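PDB 5C17: MerB2 from Bacillus megaterium, which probably cleaves the carbon-mercury bond of organomercurials as an alkylmercury lyase, and here holds a mercury(II) ion. Local coordinates for residues G81-L93 / A112-A124. Residues are numbered along the deposited sequence; the frame is centred on the assembly and turned at random.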
loop_
_atom_site.group_PDB
_atom_site.type_symbol
_atom_site.label_atom_id
_atom_site.label_comp_id
_atom_site.label_asym_id
_atom_site.label_seq_id
_atom_site.Cartn_x
_atom_site.Cartn_y
_atom_site.Cartn_z
ATOM N N GLY A 81 -0.140 1.039 -3.051
ATOM C CA GLY A 81 0.233 -0.114 -2.224
ATOM C C GLY A 81 -0.021 -1.476 -2.843
ATOM O O GLY A 81 0.474 -2.474 -2.345
ATOM N N LEU A 82 -0.803 -1.517 -3.916
ATOM C CA LEU A 82 -1.199 -2.760 -4.552
ATOM C C LEU A 82 -0.374 -2.963 -5.831
ATOM O O LEU A 82 -0.209 -2.033 -6.607
ATOM C CB LEU A 82 -2.682 -2.680 -4.906
ATOM C CG LEU A 82 -3.320 -3.933 -5.500
ATOM C CD1 LEU A 82 -3.299 -5.098 -4.521
ATOM C CD2 LEU A 82 -4.751 -3.624 -5.948
ATOM N N SER A 83 0.088 -4.189 -6.065
ATOM C CA SER A 83 1.019 -4.471 -7.152
ATOM C C SER A 83 0.723 -5.801 -7.835
ATOM O O SER A 83 0.437 -6.804 -7.182
ATOM C CB SER A 83 2.445 -4.535 -6.577
ATOM O OG SER A 83 3.404 -4.813 -7.573
ATOM N N ILE A 84 0.828 -5.811 -9.165
ATOM C CA ILE A 84 0.775 -7.091 -9.853
ATOM C C ILE A 84 2.155 -7.746 -9.886
ATOM O O ILE A 84 2.240 -8.962 -10.018
ATOM C CB ILE A 84 0.137 -7.009 -11.266
ATOM C CG1 ILE A 84 0.959 -6.126 -12.211
ATOM C CG2 ILE A 84 -1.269 -6.488 -11.147
ATOM C CD1 ILE A 84 0.473 -6.161 -13.652
ATOM N N ILE A 85 3.224 -6.964 -9.740
ATOM C CA ILE A 85 4.577 -7.523 -9.768
ATOM C C ILE A 85 5.067 -7.828 -8.350
ATOM O O ILE A 85 4.623 -7.198 -7.383
ATOM C CB ILE A 85 5.570 -6.621 -10.542
ATOM C CG1 ILE A 85 5.664 -5.231 -9.919
ATOM C CG2 ILE A 85 5.166 -6.550 -12.023
ATOM C CD1 ILE A 85 6.835 -4.380 -10.468
ATOM N N PRO A 86 5.958 -8.820 -8.207
ATOM C CA PRO A 86 6.305 -9.331 -6.874
ATOM C C PRO A 86 6.936 -8.332 -5.919
ATOM O O PRO A 86 7.685 -7.430 -6.288
ATOM C CB PRO A 86 7.300 -10.457 -7.165
ATOM C CG PRO A 86 6.996 -10.871 -8.540
ATOM C CD PRO A 86 6.588 -9.626 -9.266
ATOM N N THR A 87 6.591 -8.543 -4.652
ATOM C CA THR A 87 7.251 -7.915 -3.525
ATOM C C THR A 87 7.379 -9.009 -2.464
ATOM O O THR A 87 6.940 -10.137 -2.660
ATOM C CB THR A 87 6.439 -6.764 -2.939
ATOM O OG1 THR A 87 5.310 -7.309 -2.257
ATOM C CG2 THR A 87 5.982 -5.790 -4.023
ATOM N N THR A 88 7.932 -8.671 -1.316
ATOM C CA THR A 88 8.006 -9.605 -0.200
ATOM C C THR A 88 6.615 -9.947 0.341
ATOM O O THR A 88 6.440 -10.966 0.980
ATOM C CB THR A 88 8.848 -8.987 0.909
ATOM O OG1 THR A 88 10.185 -8.888 0.432
ATOM C CG2 THR A 88 8.854 -9.836 2.205
ATOM N N ASN A 89 5.643 -9.085 0.093
ATOM C CA ASN A 89 4.333 -9.189 0.726
ATOM C C ASN A 89 3.307 -9.697 -0.258
ATOM O O ASN A 89 2.757 -8.942 -1.050
ATOM C CB ASN A 89 3.924 -7.839 1.298
ATOM C CG ASN A 89 5.073 -7.155 1.967
ATOM O OD1 ASN A 89 5.605 -7.659 2.941
ATOM N ND2 ASN A 89 5.503 -6.040 1.416
ATOM N N GLN A 90 3.083 -11.005 -0.221
ATOM C CA GLN A 90 2.169 -11.666 -1.142
ATOM C C GLN A 90 0.774 -11.669 -0.555
ATOM O O GLN A 90 0.596 -11.987 0.608
ATOM C CB GLN A 90 2.647 -13.096 -1.413
ATOM C CG GLN A 90 1.942 -13.781 -2.584
ATOM C CD GLN A 90 2.640 -15.072 -3.031
ATOM O OE1 GLN A 90 3.871 -15.180 -2.984
ATOM N NE2 GLN A 90 1.856 -16.050 -3.462
ATOM N N ILE A 91 -0.207 -11.288 -1.361
ATOM C CA ILE A 91 -1.594 -11.260 -0.915
ATOM C C ILE A 91 -2.500 -11.980 -1.896
ATOM O O ILE A 91 -2.543 -11.662 -3.078
ATOM C CB ILE A 91 -2.088 -9.831 -0.635
ATOM C CG1 ILE A 91 -1.961 -8.933 -1.861
ATOM C CG2 ILE A 91 -1.274 -9.243 0.501
ATOM C CD1 ILE A 91 -2.623 -7.589 -1.680
ATOM N N HIS A 92 -3.233 -12.957 -1.389
ATOM C CA HIS A 92 -4.205 -13.653 -2.201
ATOM C C HIS A 92 -5.561 -13.029 -1.913
ATOM O O HIS A 92 -6.025 -13.057 -0.779
ATOM C CB HIS A 92 -4.226 -15.142 -1.875
ATOM C CG HIS A 92 -4.979 -15.949 -2.879
ATOM N ND1 HIS A 92 -4.442 -16.310 -4.097
ATOM C CD2 HIS A 92 -6.243 -16.429 -2.865
ATOM C CE1 HIS A 92 -5.339 -16.995 -4.782
ATOM N NE2 HIS A 92 -6.440 -17.081 -4.058
ATOM N N LEU A 93 -6.165 -12.453 -2.947
ATOM C CA LEU A 93 -7.311 -11.572 -2.800
ATOM C C LEU A 93 -8.151 -11.636 -4.078
ATOM O O LEU A 93 -7.618 -11.455 -5.174
ATOM C CB LEU A 93 -6.791 -10.144 -2.582
ATOM C CG LEU A 93 -7.768 -9.022 -2.240
ATOM C CD1 LEU A 93 -6.972 -7.877 -1.651
ATOM C CD2 LEU A 93 -8.559 -8.549 -3.452
ATOM N N ALA A 112 -9.901 -1.874 2.118
ATOM C CA ALA A 112 -10.238 -0.974 1.020
ATOM C C ALA A 112 -10.935 -1.706 -0.127
ATOM O O ALA A 112 -11.846 -1.168 -0.749
ATOM C CB ALA A 112 -8.987 -0.266 0.527
ATOM N N LEU A 113 -10.499 -2.933 -0.404
ATOM C CA LEU A 113 -11.043 -3.715 -1.512
ATOM C C LEU A 113 -12.228 -4.580 -1.097
ATOM O O LEU A 113 -12.836 -5.251 -1.942
ATOM C CB LEU A 113 -9.953 -4.590 -2.128
ATOM C CG LEU A 113 -8.818 -3.832 -2.812
ATOM C CD1 LEU A 113 -7.679 -4.778 -3.169
ATOM C CD2 LEU A 113 -9.343 -3.124 -4.059
ATOM N N VAL A 114 -12.578 -4.518 0.188
ATOM C CA VAL A 114 -13.683 -5.293 0.750
ATOM C C VAL A 114 -13.545 -6.770 0.424
ATOM O O VAL A 114 -14.425 -7.370 -0.221
ATOM C CB VAL A 114 -15.052 -4.792 0.248
ATOM C CG1 VAL A 114 -16.155 -5.314 1.171
ATOM C CG2 VAL A 114 -15.073 -3.261 0.185
ATOM N N ALA A 115 -12.435 -7.348 0.849
ATOM C CA ALA A 115 -12.060 -8.667 0.390
ATOM C C ALA A 115 -11.297 -9.422 1.457
ATOM O O ALA A 115 -10.350 -8.900 2.025
ATOM C CB ALA A 115 -11.192 -8.542 -0.851
ATOM N N ASP A 116 -11.677 -10.667 1.707
ATOM C CA ASP A 116 -10.841 -11.535 2.516
ATOM C C ASP A 116 -9.454 -11.633 1.873
ATOM O O ASP A 116 -9.321 -11.560 0.648
ATOM C CB ASP A 116 -11.423 -12.945 2.598
ATOM C CG ASP A 116 -12.665 -13.032 3.461
ATOM O OD1 ASP A 116 -13.081 -12.015 4.041
ATOM O OD2 ASP A 116 -13.200 -14.150 3.571
ATOM N N VAL A 117 -8.428 -11.814 2.691
ATOM C CA VAL A 117 -7.086 -11.976 2.162
ATOM C C VAL A 117 -6.316 -13.044 2.915
ATOM O O VAL A 117 -6.607 -13.341 4.076
ATOM C CB VAL A 117 -6.281 -10.655 2.185
ATOM C CG1 VAL A 117 -6.949 -9.605 1.313
ATOM C CG2 VAL A 117 -6.106 -10.139 3.607
ATOM N N ASP A 118 -5.344 -13.624 2.218
ATOM C CA ASP A 118 -4.306 -14.448 2.823
ATOM C C ASP A 118 -3.017 -13.703 2.520
ATOM O O ASP A 118 -2.709 -13.441 1.361
ATOM C CB ASP A 118 -4.206 -15.848 2.214
ATOM C CG ASP A 118 -5.451 -16.705 2.424
ATOM O OD1 ASP A 118 -6.377 -16.316 3.153
ATOM O OD2 ASP A 118 -5.476 -17.818 1.868
ATOM N N ILE A 119 -2.248 -13.426 3.556
ATOM C CA ILE A 119 -1.014 -12.660 3.467
ATOM C C ILE A 119 0.162 -13.540 3.840
ATOM O O ILE A 119 0.117 -14.229 4.862
ATOM C CB ILE A 119 -1.045 -11.453 4.466
ATOM C CG1 ILE A 119 -2.215 -10.524 4.137
ATOM C CG2 ILE A 119 0.302 -10.700 4.495
ATOM C CD1 ILE A 119 -2.638 -9.654 5.291
ATOM N N HIS A 120 1.212 -13.476 3.025
ATOM C CA HIS A 120 2.487 -14.101 3.358
ATOM C C HIS A 120 3.570 -13.042 3.254
ATOM O O HIS A 120 3.661 -12.337 2.249
ATOM C CB HIS A 120 2.801 -15.284 2.435
ATOM C CG HIS A 120 3.988 -16.091 2.868
ATOM N ND1 HIS A 120 5.284 -15.662 2.693
ATOM C CD2 HIS A 120 4.073 -17.302 3.473
ATOM C CE1 HIS A 120 6.118 -16.568 3.174
ATOM N NE2 HIS A 120 5.409 -17.577 3.649
ATOM N N SER A 121 4.374 -12.944 4.306
ATOM C CA SER A 121 5.435 -11.952 4.353
ATOM C C SER A 121 6.607 -12.487 5.158
ATOM O O SER A 121 6.699 -13.696 5.374
ATOM C CB SER A 121 4.903 -10.636 4.917
ATOM O OG SER A 121 5.841 -9.582 4.788
ATOM N N ARG A 122 7.480 -11.587 5.594
ATOM C CA ARG A 122 8.713 -11.954 6.296
ATOM C C ARG A 122 8.962 -10.999 7.439
ATOM O O ARG A 122 8.704 -9.815 7.321
ATOM C CB ARG A 122 9.922 -11.881 5.355
ATOM C CG ARG A 122 9.912 -12.890 4.220
ATOM C CD ARG A 122 10.330 -14.244 4.695
ATOM N NE ARG A 122 10.126 -15.261 3.676
ATOM C CZ ARG A 122 10.424 -16.544 3.839
ATOM N NH1 ARG A 122 10.991 -16.953 4.972
ATOM N NH2 ARG A 122 10.173 -17.421 2.884
ATOM N N CYS A 123 9.512 -11.514 8.536
ATOM C CA CYS A 123 10.004 -10.652 9.601
ATOM C C CYS A 123 11.234 -9.920 9.094
ATOM O O CYS A 123 12.183 -10.545 8.629
ATOM C CB CYS A 123 10.385 -11.464 10.839
ATOM S SG CYS A 123 11.092 -10.479 12.184
ATOM N N ALA A 124 11.223 -8.595 9.189
ATOM C CA ALA A 124 12.341 -7.789 8.716
ATOM C C ALA A 124 13.605 -8.019 9.535
ATOM O O ALA A 124 14.697 -7.656 9.092
ATOM C CB ALA A 124 11.982 -6.321 8.710
HETATM O O HOH W 1 6.213 -13.716 1.173
#
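S121 and N89 meet through their side chains: the hydroxyl OG of S121 donates to OD1 of N89 at 2.7 Å, lying in the plane of the amide carbonyl. With its OG anti to the backbone N (chi1 -171°), S121 reaches across to that oxygen, while ND2 of N89 hydrogen-bonds to A100 O on strand 96-100. The side chain of N89 is about 8 Å from the bound mercury(II) ion. With an alanine at this position, the S121 hydroxyl is likely to lose its acceptor and the side-chain tie to A100 would go. Beyond this pair, Q90 and H120 exchange two backbone hydrogen bonds, as do H92 and D118, with H92 N 2.8 Å from D118 O. Between them, I91 and I119 form a non-hydrogen-bonded pair and lie side by side, CG2 of I91 4.0 Å from CG1 of I119. At the far end L93 lies alongside V117 and crosses L113 at about a right angle; CD2 of L93 rests on A115 CB at 3.7 Å. On the H92 and D118 face, R135 forms a salt bridge with D118. Strands 89-93 and 117-122 are thus antiparallel neighbours within the larger sheet of this MerB-family fold.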